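Local coordinates for Serine/threonine-protein kinase-like protein ACR4 (Arabidopsis thaliana, PDB 7A0J) that acts as a plant receptor kinase that pairs with the CLE40 peptide to control formative cell divisions in root meristems, its extracellular propeller domain being the part described here, at residues L174-K177 / E178-F181; G245-Y249 / D250-V254. All blocks are in the same frame, centred on the assembly; numbering follows the deposited sequence.

Contact 1: residues L174-K177 / E178-F181; sequences LIPK and EKKF
Ile-175 CG2 sits 3.7 Å from Lys-179 CG, the two side chains crossing at about a right angle where the chain doubles back on itself. The methyl is placed there by chi1 of -72°, which sets CG2 anti to the backbone N; it also comes up to the Phe-181 ring at the edge, near its plane, 4.4 Å from CE2. Beside this apolar patch the backbone closes on itself: Lys-179 N donates to Pro-176 O over 3.1 Å. Lys-179 CB lies 3.3 Å from Pro-176 O. A water hydrogen-bonds to Pro-176 O and to Lys-179 O, 2.8 Å from the latter, and so bridges the two sides of the loop. Lys-180, bent at chi2 and chi4, curls its NZ back to 2.9 Å from Lys-177 O and makes a weak hydrogen bond to Glu-178 O. Further out, Ile-175 rests on Trp-205, whose ring also meets that of Phe-181, while Lys-179 touches Leu-203. The whole is a type I beta turn, Pro-176 to Lys-179, in the surface loop that leads from strand 160-163 into strand 181-186 of the beta-propeller.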
# COMPACT_ATOMS: atom_id res chain seq x y z
N LEU A 174 14.74 4.83 -13.46
CA LEU A 174 13.98 4.72 -14.73
C LEU A 174 13.88 3.25 -15.15
O LEU A 174 14.89 2.53 -15.03
CB LEU A 174 14.68 5.54 -15.81
CG LEU A 174 14.73 7.05 -15.56
CD1 LEU A 174 15.77 7.72 -16.44
CD2 LEU A 174 13.36 7.68 -15.77
N ILE A 175 12.70 2.85 -15.64
CA ILE A 175 12.40 1.51 -16.21
C ILE A 175 11.91 1.70 -17.64
O ILE A 175 11.12 2.60 -17.91
CB ILE A 175 11.35 0.78 -15.34
CG1 ILE A 175 11.95 0.31 -14.01
CG2 ILE A 175 10.69 -0.37 -16.08
CD1 ILE A 175 13.06 -0.71 -14.15
N PRO A 176 12.37 0.87 -18.61
CA PRO A 176 11.79 0.88 -19.96
C PRO A 176 10.26 0.83 -19.95
O PRO A 176 9.71 0.01 -19.23
CB PRO A 176 12.39 -0.37 -20.61
CG PRO A 176 13.72 -0.56 -19.90
CD PRO A 176 13.46 -0.10 -18.48
N LYS A 177 9.61 1.69 -20.74
CA LYS A 177 8.13 1.83 -20.82
C LYS A 177 7.53 0.57 -21.45
O LYS A 177 6.31 0.37 -21.30
CB LYS A 177 7.75 3.08 -21.62
CG LYS A 177 7.82 4.40 -20.85
CD LYS A 177 9.22 4.80 -20.40
CE LYS A 177 10.16 5.13 -21.54
NZ LYS A 177 11.56 5.25 -21.08
N GLU A 178 8.36 -0.25 -22.11
CA GLU A 178 7.97 -1.54 -22.73
C GLU A 178 7.63 -2.57 -21.65
O GLU A 178 6.90 -3.52 -21.96
CB GLU A 178 9.09 -2.05 -23.65
CG GLU A 178 9.22 -1.27 -24.95
CD GLU A 178 9.73 0.16 -24.82
OE1 GLU A 178 10.45 0.45 -23.84
OE2 GLU A 178 9.41 0.98 -25.70
N LYS A 179 8.16 -2.40 -20.43
CA LYS A 179 7.89 -3.29 -19.27
C LYS A 179 6.42 -3.16 -18.85
O LYS A 179 6.04 -2.08 -18.36
CB LYS A 179 8.83 -2.96 -18.10
CG LYS A 179 10.30 -3.25 -18.35
CD LYS A 179 10.63 -4.73 -18.38
CE LYS A 179 12.05 -5.01 -18.81
NZ LYS A 179 12.21 -4.89 -20.28
N LYS A 180 5.64 -4.22 -19.05
CA LYS A 180 4.19 -4.29 -18.75
C LYS A 180 3.99 -4.98 -17.40
O LYS A 180 4.54 -6.08 -17.21
CB LYS A 180 3.45 -5.04 -19.87
CG LYS A 180 3.63 -4.45 -21.27
CD LYS A 180 2.94 -3.12 -21.46
CE LYS A 180 3.32 -2.42 -22.75
NZ LYS A 180 4.32 -1.35 -22.51
N PHE A 181 3.22 -4.35 -16.50
CA PHE A 181 2.97 -4.80 -15.10
C PHE A 181 1.47 -4.97 -14.88
O PHE A 181 0.68 -4.15 -15.40
CB PHE A 181 3.57 -3.78 -14.13
CG PHE A 181 5.07 -3.70 -14.15
CD1 PHE A 181 5.85 -4.74 -13.66
CD2 PHE A 181 5.72 -2.62 -14.73
CE1 PHE A 181 7.23 -4.68 -13.70
CE2 PHE A 181 7.10 -2.56 -14.78
CZ PHE A 181 7.86 -3.59 -14.26
O HOH W 1 7.21 0.22 -17.38

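Contact 2: residues G245-Y249 / D250-V254; sequences GIKRY and DHSAV
A beta hairpin of the sixth repeat brings strands 242-247 and 253-257 together, and its connecting loop holds an Asx turn at Asp-250. Gly-245 and Val-254 form an antiparallel hydrogen-bonded pair, with Gly-245 N to Val-254 O at 2.8 Å and Val-254 N to Gly-245 O at 3.0 Å. Toward the loop, Lys-247 N donates almost straight to Ser-252 O (3.1 Å, 174° at the hydrogen). The Lys-247 chain, extended beyond CG, runs past three residues of the returning arm: CB lies against Asp-250 OD1, CD is 3.6 Å from Ser-252 OG, and CE lies 3.8 Å from Val-254 CG1, the lysine and valine side chains crossing at about a right angle. Its NZ makes a long, weak ion pair with Glu-231. Cut back to an alanine, this position would probably leave Ser-252 OG and Val-254 CG1 without their apolar cover and Glu-231 without its distant charge. On the sheet face of Ile-246 and Ala-253, Ile-246 CG2 packs 3.5 Å from His-251 CA, and the imidazole ND1 is hydrogen-bonded to Phe-272 O. Arg-248 NH1 is hydrogen-bonded to Leu-198 O. In the Asx turn, Asp-250 OD1 takes two bonds from one face of its carboxylate: Ser-252 N at 3.2 Å, and Ser-252 OG at 2.8 Å, the hydroxyl being swung between backbone N and carbonyl carbon (chi1 70°).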
# COMPACT_ATOMS: atom_id res chain seq x y z
N GLY A 245 6.79 -11.53 -1.23
CA GLY A 245 5.76 -11.96 -2.20
C GLY A 245 5.18 -13.31 -1.82
O GLY A 245 5.79 -14.02 -1.01
N ILE A 246 4.01 -13.62 -2.39
CA ILE A 246 3.34 -14.95 -2.28
C ILE A 246 3.56 -15.68 -3.62
O ILE A 246 3.15 -15.13 -4.65
CB ILE A 246 1.85 -14.78 -1.94
CG1 ILE A 246 1.67 -14.08 -0.58
CG2 ILE A 246 1.12 -16.11 -1.99
CD1 ILE A 246 0.24 -13.73 -0.25
N LYS A 247 4.20 -16.85 -3.58
CA LYS A 247 4.42 -17.73 -4.77
C LYS A 247 3.07 -18.31 -5.19
O LYS A 247 2.31 -18.73 -4.31
CB LYS A 247 5.41 -18.85 -4.44
CG LYS A 247 6.83 -18.40 -4.11
CD LYS A 247 7.76 -19.55 -3.83
CE LYS A 247 9.17 -19.12 -3.47
NZ LYS A 247 10.07 -20.28 -3.31
N ARG A 248 2.79 -18.34 -6.50
CA ARG A 248 1.47 -18.73 -7.06
C ARG A 248 1.18 -20.21 -6.79
O ARG A 248 0.01 -20.54 -6.54
CB ARG A 248 1.40 -18.44 -8.56
CG ARG A 248 0.03 -18.69 -9.17
CD ARG A 248 -0.11 -18.04 -10.53
NE ARG A 248 0.73 -18.70 -11.53
CZ ARG A 248 1.09 -18.17 -12.69
NH1 ARG A 248 0.70 -16.95 -13.03
NH2 ARG A 248 1.85 -18.87 -13.52
N TYR A 249 2.21 -21.07 -6.84
CA TYR A 249 2.06 -22.54 -6.81
C TYR A 249 1.63 -23.01 -5.41
O TYR A 249 0.63 -23.75 -5.33
CB TYR A 249 3.34 -23.25 -7.27
CG TYR A 249 3.10 -24.62 -7.83
CD1 TYR A 249 2.62 -24.78 -9.12
CD2 TYR A 249 3.30 -25.76 -7.07
CE1 TYR A 249 2.38 -26.04 -9.65
CE2 TYR A 249 3.06 -27.03 -7.58
CZ TYR A 249 2.60 -27.17 -8.88
OH TYR A 249 2.36 -28.40 -9.41
N ASP A 250 2.35 -22.60 -4.36
CA ASP A 250 2.18 -23.13 -2.98
C ASP A 250 1.73 -22.03 -2.00
O ASP A 250 1.61 -22.34 -0.80
CB ASP A 250 3.45 -23.84 -2.50
CG ASP A 250 4.69 -22.95 -2.41
OD1 ASP A 250 4.60 -21.77 -2.82
OD2 ASP A 250 5.73 -23.44 -1.95
N HIS A 251 1.48 -20.81 -2.48
CA HIS A 251 1.03 -19.64 -1.67
C HIS A 251 1.99 -19.36 -0.51
O HIS A 251 1.56 -18.70 0.46
CB HIS A 251 -0.41 -19.86 -1.18
CG HIS A 251 -1.46 -19.41 -2.14
ND1 HIS A 251 -2.25 -18.30 -1.91
CD2 HIS A 251 -1.85 -19.91 -3.34
CE1 HIS A 251 -3.09 -18.14 -2.91
NE2 HIS A 251 -2.86 -19.11 -3.81
N SER A 252 3.25 -19.81 -0.61
CA SER A 252 4.28 -19.63 0.44
C SER A 252 4.89 -18.23 0.33
O SER A 252 5.11 -17.77 -0.81
CB SER A 252 5.34 -20.70 0.37
OG SER A 252 6.15 -20.54 -0.79
N ALA A 253 5.14 -17.58 1.47
CA ALA A 253 5.80 -16.26 1.57
C ALA A 253 7.29 -16.43 1.27
O ALA A 253 7.89 -17.40 1.77
CB ALA A 253 5.58 -15.67 2.94
N VAL A 254 7.86 -15.51 0.49
CA VAL A 254 9.33 -15.38 0.24
C VAL A 254 9.68 -13.89 0.30
O VAL A 254 8.92 -13.09 -0.27
CB VAL A 254 9.74 -16.03 -1.10
CG1 VAL A 254 8.94 -15.49 -2.28
CG2 VAL A 254 11.23 -15.90 -1.36

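Contacts 1 and 2 follow one another along the chain, one leading into the fifth repeat and the other lying within the sixth. Their centres are 24 Å apart and their nearest atoms about 12 Å apart, so they do not touch. Each lies well out from the middle of the chain: the centres of contacts 1 and 2 are about 20 Å and about 19 Å from the centre of the chain. They turn the chain differently: residues 174-181 make a turn in a loop between strands of successive repeats, whereas 245-254 close a hairpin within one. Both are structural elements of the extracellular propeller, separate from the kinase domain, which this chain lacks.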